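Local atomic coordinates of xyloglucan-specific endo-beta-1,4-glucanase BoGH9A (Bacteroides ovatus, PDB entry 6DHT), a protein that cleaves the beta-1,4-linked glucan backbone of xyloglucans at internal positions, releasing xyloglucan oligosaccharides. Residues 470-474 / 475-479; 418-422 / 423-427; 24-27 / 28-31; 556-559 / 560-564. One frame throughout, in Å; residues are numbered along the deposited sequence.

Four short-range contacts show how local turns, a helix end and a helix interior are held, and how they meet one another across a two-domain enzyme. Contact 1, the end of helix 461-474, is the hub. Its Arg-477 NE lies 3.0 Å from Phe-424 O of contact 2, probably hydrogen-bonded, and its Met-471 CB packs 3.6 Å from Leu-564 CD1 of contact 4. Contact 3 belongs to the N-terminal Ig-like domain and meets the hub through Gln-29 and Asp-472. Contacts 2 and 4 do not touch; their nearest atoms are about 10 Å apart. Contact 1 comes nearest the predicted catalytic residues, the side chains of Asn-478 and Asp-539 being about 12 Å apart.

Contact 1 of 4, residues 470-474 / 475-479; sequences NMDYI and LGRNA
Helix 461-474 ends where Leu-475 N still reaches back to Met-471 O, and Arg-477 N then bonds to Asp-472 O at 3.0 Å as the chain turns away. Beyond this turn the side chains fold back on the last helical residues. Asn-478 lays its CB over one face of the Tyr-473 ring, 3.5 Å from the centroid, a CH-pi contact. Its CG sits between backbone N and carbonyl carbon (chi1 63°), which lets ND2 meet Tyr-473 O at 2.9 Å, nearly along the C=O axis; OD1 turns to the backbone N of Gly-481. Replacing Tyr-473 by an alanine removes the ring and would probably open a gap against Asn-478 CB, leaving that side chain held mainly by its amide. Asp-472 OD2 forms a salt bridge with Arg-477 NH1 at 2.8 Å, the carboxylate and guanidinium planes 76° apart, while Asp-472 CB lies over one guanidinium face. On the apolar side, Met-471 CG touches Leu-475 CD1 at 3.6 Å. Arg-477 NH1 also bonds Ile-32 O and NE bonds Phe-424 O, and Asp-472 OD1 takes Asn-21 ND2. Both members of the buried ion pair thus have neutral partners too, Ile-32 and Asn-21 tying them to the Ig-like domain.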
loop_
_atom_site.group_PDB
_atom_site.type_symbol
_atom_site.label_atom_id
_atom_site.label_comp_id
_atom_site.label_asym_id
_atom_site.label_seq_id
_atom_site.Cartn_x
_atom_site.Cartn_y
_atom_site.Cartn_z
ATOM N N ASN A 470 -6.956 13.569 -0.753
ATOM C CA ASN A 470 -5.690 13.000 -0.324
ATOM C C ASN A 470 -4.926 12.402 -1.497
ATOM O O ASN A 470 -3.691 12.485 -1.543
ATOM C CB ASN A 470 -5.889 11.926 0.761
ATOM C CG ASN A 470 -5.952 12.502 2.150
ATOM O OD1 ASN A 470 -6.088 13.704 2.324
ATOM N ND2 ASN A 470 -5.902 11.637 3.159
ATOM N N MET A 471 -5.642 11.793 -2.439
ATOM C CA MET A 471 -4.987 11.349 -3.669
ATOM C C MET A 471 -4.378 12.530 -4.461
ATOM O O MET A 471 -3.250 12.426 -4.950
ATOM C CB MET A 471 -5.923 10.489 -4.547
ATOM C CG MET A 471 -5.254 9.969 -5.803
ATOM S SD MET A 471 -3.798 8.900 -5.465
ATOM C CE MET A 471 -4.704 7.444 -5.094
ATOM N N ASP A 472 -5.112 13.630 -4.585
ATOM C CA ASP A 472 -4.583 14.802 -5.269
ATOM C C ASP A 472 -3.268 15.243 -4.624
ATOM O O ASP A 472 -2.343 15.686 -5.326
ATOM C CB ASP A 472 -5.577 15.950 -5.182
ATOM C CG ASP A 472 -6.710 15.858 -6.198
ATOM O OD1 ASP A 472 -6.930 14.830 -6.870
ATOM O OD2 ASP A 472 -7.423 16.875 -6.349
ATOM N N TYR A 473 -3.197 15.169 -3.300
ATOM C CA TYR A 473 -1.989 15.559 -2.577
ATOM C C TYR A 473 -0.786 14.754 -3.052
ATOM O O TYR A 473 0.266 15.333 -3.379
ATOM C CB TYR A 473 -2.149 15.419 -1.043
ATOM C CG TYR A 473 -0.982 15.969 -0.263
ATOM C CD1 TYR A 473 0.179 15.243 -0.116
ATOM C CD2 TYR A 473 -1.037 17.231 0.290
ATOM C CE1 TYR A 473 1.271 15.743 0.565
ATOM C CE2 TYR A 473 0.043 17.735 0.980
ATOM C CZ TYR A 473 1.182 16.986 1.122
ATOM O OH TYR A 473 2.279 17.512 1.794
ATOM N N ILE A 474 -0.852 13.430 -3.078
ATOM C CA ILE A 474 0.340 12.709 -3.490
ATOM C C ILE A 474 0.645 12.845 -4.966
ATOM O O ILE A 474 1.794 12.593 -5.350
ATOM C CB ILE A 474 0.358 11.231 -3.111
ATOM C CG1 ILE A 474 -0.649 10.483 -3.938
ATOM C CG2 ILE A 474 0.183 11.010 -1.569
ATOM C CD1 ILE A 474 -0.297 9.034 -4.044
ATOM N N LEU A 475 -0.343 13.216 -5.781
ATOM C CA LEU A 475 -0.144 13.353 -7.218
ATOM C C LEU A 475 0.307 14.757 -7.660
ATOM O O LEU A 475 0.384 15.029 -8.856
ATOM C CB LEU A 475 -1.388 12.874 -7.978
ATOM C CG LEU A 475 -1.746 11.407 -7.743
ATOM C CD1 LEU A 475 -3.054 11.133 -8.448
ATOM C CD2 LEU A 475 -0.643 10.480 -8.209
ATOM N N GLY A 476 0.592 15.618 -6.694
ATOM C CA GLY A 476 1.241 16.891 -7.002
ATOM C C GLY A 476 0.741 18.093 -6.233
ATOM O O GLY A 476 1.398 19.159 -6.249
ATOM N N ARG A 477 -0.422 18.009 -5.617
ATOM C CA ARG A 477 -0.979 19.170 -4.937
ATOM C C ARG A 477 -0.421 19.258 -3.526
ATOM O O ARG A 477 -1.116 18.953 -2.552
ATOM C CB ARG A 477 -2.506 19.158 -4.946
ATOM C CG ARG A 477 -3.051 20.498 -4.502
ATOM C CD ARG A 477 -4.516 20.586 -4.696
ATOM N NE ARG A 477 -5.211 19.799 -3.689
ATOM C CZ ARG A 477 -6.395 19.237 -3.865
ATOM N NH1 ARG A 477 -6.987 19.328 -5.038
ATOM N NH2 ARG A 477 -6.953 18.531 -2.889
ATOM N N ASN A 478 0.839 19.685 -3.416
ATOM C CA ASN A 478 1.564 19.607 -2.163
ATOM C C ASN A 478 2.710 20.640 -2.119
ATOM O O ASN A 478 2.905 21.409 -3.078
ATOM C CB ASN A 478 2.076 18.166 -1.969
ATOM C CG ASN A 478 3.055 17.757 -3.054
ATOM O OD1 ASN A 478 4.036 18.468 -3.307
ATOM N ND2 ASN A 478 2.791 16.646 -3.728
ATOM N N ALA A 479 3.462 20.627 -1.030
ATOM C CA ALA A 479 4.484 21.651 -0.782
ATOM C C ALA A 479 5.745 21.543 -1.631
ATOM O O ALA A 479 6.514 22.512 -1.682
ATOM C CB ALA A 479 4.862 21.615 0.656
#

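Contact 2 of 4, residues 418-422 / 423-427; sequences GAEQT and PFHAP
Hydrogen bonds come first: Thr-422 O accepts His-425 N at 3.1 Å, closing a type I beta turn from Thr-422 to His-425. Thr-422 OG1 serves the same bend twice, taking Ala-426 N at 2.9 Å and giving its proton to Ala-419 O at 2.8 Å. With OG1 between the backbone N and the carbonyl carbon (chi1 60°), the hydroxyl is placed between Ala-419 O and Ala-426 N. A water makes the next link, donating to Thr-422 O at 2.8 Å and meeting His-425 ND1, in the ring plane, at 2.8 Å. In the packing, the Glu-420 and His-425 side chains run side by side, pointing the same way, with carboxylate and ring planes 13° apart. Glu-420 CB comes within 3.9 Å of His-425 CE1, whereas OE2 continues to a salt bridge with Arg-469 on helix 461-474. The apolar contact is Ala-419 CB resting against Pro-427 CD at 4.0 Å. Outward, Phe-424 touches Val-34 and Arg-72. The turn bond, a hydroxyl that both donates and accepts, and a bridging water together help to hold a loop without regular secondary structure, and Phe-424, at the turn, packs against the Ig-like domain.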
loop_
_atom_site.group_PDB
_atom_site.type_symbol
_atom_site.label_atom_id
_atom_site.label_comp_id
_atom_site.label_asym_id
_atom_site.label_seq_id
_atom_site.Cartn_x
_atom_site.Cartn_y
_atom_site.Cartn_z
ATOM N N GLY A 418 -12.456 20.502 8.952
ATOM C CA GLY A 418 -11.651 21.644 8.553
ATOM C C GLY A 418 -10.853 21.435 7.282
ATOM O O GLY A 418 -10.080 22.304 6.880
ATOM N N ALA A 419 -11.031 20.293 6.634
ATOM C CA ALA A 419 -10.238 19.977 5.449
ATOM C C ALA A 419 -10.382 21.030 4.346
ATOM O O ALA A 419 -9.436 21.265 3.614
ATOM C CB ALA A 419 -10.590 18.576 4.923
ATOM N N GLU A 420 -11.543 21.666 4.228
ATOM C CA GLU A 420 -11.759 22.648 3.161
ATOM C C GLU A 420 -11.056 23.984 3.381
ATOM O O GLU A 420 -10.987 24.810 2.460
ATOM C CB GLU A 420 -13.244 22.884 2.960
ATOM C CG GLU A 420 -13.914 21.685 2.338
ATOM C CD GLU A 420 -15.361 21.916 1.971
ATOM O OE1 GLU A 420 -15.913 22.976 2.342
ATOM O OE2 GLU A 420 -15.944 21.027 1.307
ATOM N N GLN A 421 -10.560 24.202 4.594
ATOM C CA GLN A 421 -9.846 25.433 4.925
ATOM C C GLN A 421 -8.334 25.242 4.945
ATOM O O GLN A 421 -7.575 26.199 5.169
ATOM C CB GLN A 421 -10.295 25.971 6.286
ATOM C CG GLN A 421 -11.631 26.677 6.278
ATOM C CD GLN A 421 -12.777 25.738 6.096
ATOM O OE1 GLN A 421 -13.034 24.885 6.947
ATOM N NE2 GLN A 421 -13.477 25.873 4.978
ATOM N N THR A 422 -7.868 24.012 4.737
ATOM C CA THR A 422 -6.434 23.764 4.719
ATOM C C THR A 422 -5.759 24.417 3.490
ATOM O O THR A 422 -6.391 24.573 2.444
ATOM C CB THR A 422 -6.112 22.243 4.754
ATOM O OG1 THR A 422 -6.696 21.592 3.621
ATOM C CG2 THR A 422 -6.626 21.612 6.048
ATOM N N PRO A 423 -4.482 24.773 3.625
ATOM C CA PRO A 423 -3.746 25.330 2.488
ATOM C C PRO A 423 -3.785 24.476 1.231
ATOM O O PRO A 423 -3.990 25.009 0.140
ATOM C CB PRO A 423 -2.321 25.463 3.022
ATOM C CG PRO A 423 -2.489 25.673 4.474
ATOM C CD PRO A 423 -3.688 24.820 4.859
ATOM N N PHE A 424 -3.684 23.151 1.381
ATOM C CA PHE A 424 -3.668 22.280 0.204
ATOM C C PHE A 424 -4.991 21.551 -0.018
ATOM O O PHE A 424 -5.079 20.678 -0.875
ATOM C CB PHE A 424 -2.469 21.336 0.258
ATOM C CG PHE A 424 -1.168 22.029 -0.033
ATOM C CD1 PHE A 424 -0.872 22.431 -1.315
ATOM C CD2 PHE A 424 -0.252 22.255 0.966
ATOM C CE1 PHE A 424 0.296 23.107 -1.596
ATOM C CE2 PHE A 424 0.932 22.927 0.684
ATOM C CZ PHE A 424 1.193 23.327 -0.603
ATOM N N HIS A 425 -6.022 21.972 0.711
ATOM C CA HIS A 425 -7.390 21.514 0.503
ATOM C C HIS A 425 -7.519 19.973 0.617
ATOM O O HIS A 425 -8.081 19.325 -0.261
ATOM C CB HIS A 425 -7.941 22.006 -0.841
ATOM C CG HIS A 425 -9.420 22.230 -0.839
ATOM N ND1 HIS A 425 -10.002 23.340 -0.263
ATOM C CD2 HIS A 425 -10.440 21.483 -1.325
ATOM C CE1 HIS A 425 -11.314 23.270 -0.398
ATOM N NE2 HIS A 425 -11.607 22.155 -1.044
ATOM N N ALA A 426 -6.960 19.411 1.674
ATOM C CA ALA A 426 -7.051 17.955 1.920
ATOM C C ALA A 426 -6.965 17.670 3.395
ATOM O O ALA A 426 -6.361 18.405 4.148
ATOM C CB ALA A 426 -5.942 17.180 1.200
ATOM N N PRO A 427 -7.546 16.535 3.829
ATOM C CA PRO A 427 -7.406 16.207 5.245
ATOM C C PRO A 427 -5.962 15.999 5.677
ATOM O O PRO A 427 -5.577 16.335 6.796
ATOM C CB PRO A 427 -8.185 14.896 5.381
ATOM C CG PRO A 427 -9.040 14.789 4.224
ATOM C CD PRO A 427 -8.502 15.656 3.131
HETATM O O HOH W 1 -8.235 25.365 0.470
#

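Contact 3 of 4, residues 24-27 / 28-31; sequences GYYP and NQEK
Gly-24 begins the walk with its carbonyl O, joined to Gln-29 OE1 through a water that lies within hydrogen-bonding distance of both. Tyr-25 follows, its ring carrying Lys-31 CB over one face in a CH-pi contact, 4.2 Å from the centroid; Gln-29 NE2 comes to the ring edge, near its plane. At Tyr-26 the backbone is gripped from two directions. Its N donates to Gln-29 OE1 at 3.0 Å in a fairly straight bond (163°), and its O accepts Gln-29 N at 3.0 Å, closing a type I beta turn from Tyr-26 to Gln-29. The Gln-29 chain reaches back because CG stands opposite the backbone N (chi1 -162°) and the rest is extended. The Tyr-26 ring meets OE1 at its edge, while its hydroxyl goes on to Asp-565 OD1 and Leu-104 N. Pro-27 ends the segment, its O taking Lys-31 NZ at 2.8 Å from above the carbonyl plane. The same ammonium bonds Gln-29 O at 2.8 Å, this time in the carbonyl plane. An amide and an ammonium group thus clamp backbone polar atoms in the loop that leads into strand 32-35, while the Tyr-26 hydroxyl links it to helix 551-567 through Asp-565.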
loop_
_atom_site.group_PDB
_atom_site.type_symbol
_atom_site.label_atom_id
_atom_site.label_comp_id
_atom_site.label_asym_id
_atom_site.label_seq_id
_atom_site.Cartn_x
_atom_site.Cartn_y
_atom_site.Cartn_z
ATOM N N GLY A 24 -4.672 14.407 -13.541
ATOM C CA GLY A 24 -5.865 15.084 -14.021
ATOM C C GLY A 24 -7.065 14.798 -13.136
ATOM O O GLY A 24 -6.914 14.382 -11.982
ATOM N N TYR A 25 -8.254 15.022 -13.685
ATOM C CA TYR A 25 -9.491 15.001 -12.915
ATOM C C TYR A 25 -10.595 14.249 -13.605
ATOM O O TYR A 25 -10.716 14.288 -14.827
ATOM C CB TYR A 25 -10.002 16.425 -12.687
ATOM C CG TYR A 25 -8.988 17.309 -12.055
ATOM C CD1 TYR A 25 -8.812 17.351 -10.670
ATOM C CD2 TYR A 25 -8.195 18.132 -12.836
ATOM C CE1 TYR A 25 -7.852 18.153 -10.089
ATOM C CE2 TYR A 25 -7.247 18.944 -12.267
ATOM C CZ TYR A 25 -7.083 18.956 -10.894
ATOM O OH TYR A 25 -6.134 19.759 -10.310
ATOM N N TYR A 26 -11.411 13.546 -12.823
ATOM C CA TYR A 26 -12.624 12.955 -13.382
ATOM C C TYR A 26 -13.629 14.064 -13.701
ATOM O O TYR A 26 -13.629 15.097 -13.019
ATOM C CB TYR A 26 -13.276 11.950 -12.414
ATOM C CG TYR A 26 -12.437 10.701 -12.182
ATOM C CD1 TYR A 26 -12.527 9.608 -13.026
ATOM C CD2 TYR A 26 -11.512 10.664 -11.152
ATOM C CE1 TYR A 26 -11.731 8.475 -12.827
ATOM C CE2 TYR A 26 -10.716 9.541 -10.943
ATOM C CZ TYR A 26 -10.814 8.476 -11.793
ATOM O OH TYR A 26 -9.994 7.401 -11.573
ATOM N N PRO A 27 -14.511 13.832 -14.694
ATOM C CA PRO A 27 -15.441 14.908 -15.077
ATOM C C PRO A 27 -16.283 15.470 -13.930
ATOM O O PRO A 27 -16.521 16.682 -13.904
ATOM C CB PRO A 27 -16.328 14.235 -16.118
ATOM C CG PRO A 27 -15.441 13.245 -16.770
ATOM C CD PRO A 27 -14.614 12.685 -15.612
ATOM N N ASN A 28 -16.728 14.621 -13.003
ATOM C CA ASN A 28 -17.550 15.092 -11.897
ATOM C C ASN A 28 -16.808 15.310 -10.602
ATOM O O ASN A 28 -17.422 15.568 -9.576
ATOM C CB ASN A 28 -18.713 14.139 -11.660
ATOM C CG ASN A 28 -19.718 14.186 -12.779
ATOM O OD1 ASN A 28 -19.972 15.252 -13.363
ATOM N ND2 ASN A 28 -20.281 13.029 -13.107
ATOM N N GLN A 29 -15.479 15.243 -10.655
ATOM C CA GLN A 29 -14.653 15.447 -9.470
ATOM C C GLN A 29 -14.592 16.905 -9.072
ATOM O O GLN A 29 -14.749 17.789 -9.913
ATOM C CB GLN A 29 -13.229 14.944 -9.753
ATOM C CG GLN A 29 -12.391 14.686 -8.522
ATOM C CD GLN A 29 -10.952 14.327 -8.874
ATOM O OE1 GLN A 29 -10.693 13.771 -9.948
ATOM N NE2 GLN A 29 -10.018 14.664 -7.994
ATOM N N GLU A 30 -14.357 17.148 -7.796
ATOM C CA GLU A 30 -13.890 18.444 -7.352
ATOM C C GLU A 30 -12.562 18.687 -8.062
ATOM O O GLU A 30 -11.731 17.776 -8.214
ATOM C CB GLU A 30 -13.729 18.441 -5.839
ATOM C CG GLU A 30 -13.281 19.743 -5.201
ATOM C CD GLU A 30 -13.181 19.601 -3.689
ATOM O OE1 GLU A 30 -12.117 19.199 -3.182
ATOM O OE2 GLU A 30 -14.189 19.841 -2.995
ATOM N N LYS A 31 -12.366 19.917 -8.527
ATOM C CA LYS A 31 -11.160 20.256 -9.281
ATOM C C LYS A 31 -10.492 21.481 -8.702
ATOM O O LYS A 31 -10.936 22.612 -8.925
ATOM C CB LYS A 31 -11.481 20.457 -10.770
ATOM C CG LYS A 31 -12.239 19.285 -11.343
ATOM C CD LYS A 31 -12.558 19.398 -12.840
ATOM C CE LYS A 31 -13.482 18.299 -13.290
ATOM N NZ LYS A 31 -14.818 18.466 -12.645
HETATM O O HOH W 2 -8.154 12.610 -10.015
#

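Contact 4 of 4, residues 556-559 / 560-564; sequences ALVA and LASSL
Ser-562 turns OG beside its own backbone N, opposite the carbonyl carbon (chi1 -58°), and so toward Val-558 O, one turn earlier in helix 551-567; in Ser-563 the hydroxyl sits between the two (chi1 64°), near Ala-559 O. Ser-562 OG donates to Val-558 O at 2.7 Å. The backbone N of Ser-562 bonds the same oxygen at 3.0 Å, and the two donors arrive from opposite faces of the carbonyl plane. Val-558 CG1 lies 3.8 Å from Ser-562 OG. Ser-563 OG is within reach of both Ala-559 O, at 2.9 Å, and Leu-560 O, at 3.2 Å. Regular i to i+4 bonds carry the rest of the turn, Leu-560 N to Ala-556 O at 3.0 Å and Ala-561 N to Leu-557 O at 2.9 Å. A valine in place of Ser-562 would lose the hydroxyl and is likely to leave Val-558 O held by the backbone bond alone among these residues. Around this segment Leu-557 touches Ala-111 of helix 105-117, and Leu-560 meets Met-445 of helix 439-458. Each serine hydroxyl lies close to a carbonyl of its own helix, and the Ser-562 OG bond gives that buried oxygen an acceptor where the helix packs on Ala-108 of helix 105-117.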
loop_
_atom_site.group_PDB
_atom_site.type_symbol
_atom_site.label_atom_id
_atom_site.label_comp_id
_atom_site.label_asym_id
_atom_site.label_seq_id
_atom_site.Cartn_x
_atom_site.Cartn_y
_atom_site.Cartn_z
ATOM N N ALA A 556 -0.877 0.247 -0.212
ATOM C CA ALA A 556 -1.751 1.383 0.084
ATOM C C ALA A 556 -2.146 2.117 -1.184
ATOM O O ALA A 556 -3.294 2.509 -1.374
ATOM C CB ALA A 556 -1.075 2.336 1.054
ATOM N N LEU A 557 -1.168 2.350 -2.049
ATOM C CA LEU A 557 -1.462 3.001 -3.333
ATOM C C LEU A 557 -2.403 2.183 -4.195
ATOM O O LEU A 557 -3.344 2.725 -4.764
ATOM C CB LEU A 557 -0.152 3.247 -4.077
ATOM C CG LEU A 557 -0.253 3.920 -5.438
ATOM C CD1 LEU A 557 -0.878 5.319 -5.315
ATOM C CD2 LEU A 557 1.104 3.979 -6.113
ATOM N N VAL A 558 -2.176 0.880 -4.308
ATOM C CA VAL A 558 -3.115 0.029 -5.054
ATOM C C VAL A 558 -4.509 0.116 -4.443
ATOM O O VAL A 558 -5.512 0.244 -5.158
ATOM C CB VAL A 558 -2.651 -1.439 -5.012
ATOM C CG1 VAL A 558 -3.766 -2.393 -5.451
ATOM C CG2 VAL A 558 -1.422 -1.675 -5.873
ATOM N N ALA A 559 -4.569 0.068 -3.114
ATOM C CA ALA A 559 -5.861 0.140 -2.414
ATOM C C ALA A 559 -6.619 1.419 -2.745
ATOM O O ALA A 559 -7.799 1.351 -3.129
ATOM C CB ALA A 559 -5.684 0.014 -0.911
ATOM N N LEU A 560 -5.970 2.565 -2.617
ATOM C CA LEU A 560 -6.693 3.836 -2.799
ATOM C C LEU A 560 -6.915 4.127 -4.279
ATOM O O LEU A 560 -8.012 4.503 -4.677
ATOM C CB LEU A 560 -5.999 5.030 -2.111
ATOM C CG LEU A 560 -6.910 6.260 -2.068
ATOM C CD1 LEU A 560 -8.279 6.006 -1.382
ATOM C CD2 LEU A 560 -6.169 7.395 -1.404
ATOM N N ALA A 561 -5.894 3.971 -5.109
ATOM C CA ALA A 561 -6.067 4.300 -6.524
ATOM C C ALA A 561 -7.132 3.423 -7.195
ATOM O O ALA A 561 -7.911 3.907 -8.017
ATOM C CB ALA A 561 -4.777 4.175 -7.255
ATOM N N SER A 562 -7.132 2.122 -6.879
ATOM C CA SER A 562 -8.074 1.206 -7.510
ATOM C C SER A 562 -9.472 1.528 -7.075
ATOM O O SER A 562 -10.379 1.561 -7.909
ATOM C CB SER A 562 -7.784 -0.222 -7.137
ATOM O OG SER A 562 -6.448 -0.587 -7.498
ATOM N N SER A 563 -9.683 1.732 -5.780
ATOM C CA SER A 563 -11.028 2.027 -5.292
ATOM C C SER A 563 -11.553 3.379 -5.783
ATOM O O SER A 563 -12.719 3.480 -6.156
ATOM C CB SER A 563 -11.109 1.916 -3.769
ATOM O OG SER A 563 -10.309 2.862 -3.103
ATOM N N LEU A 564 -10.708 4.406 -5.827
ATOM C CA LEU A 564 -11.143 5.704 -6.341
ATOM C C LEU A 564 -11.474 5.626 -7.822
ATOM O O LEU A 564 -12.439 6.269 -8.290
ATOM C CB LEU A 564 -10.085 6.781 -6.089
ATOM C CG LEU A 564 -9.857 7.198 -4.644
ATOM C CD1 LEU A 564 -8.811 8.274 -4.559
ATOM C CD2 LEU A 564 -11.146 7.626 -3.922
#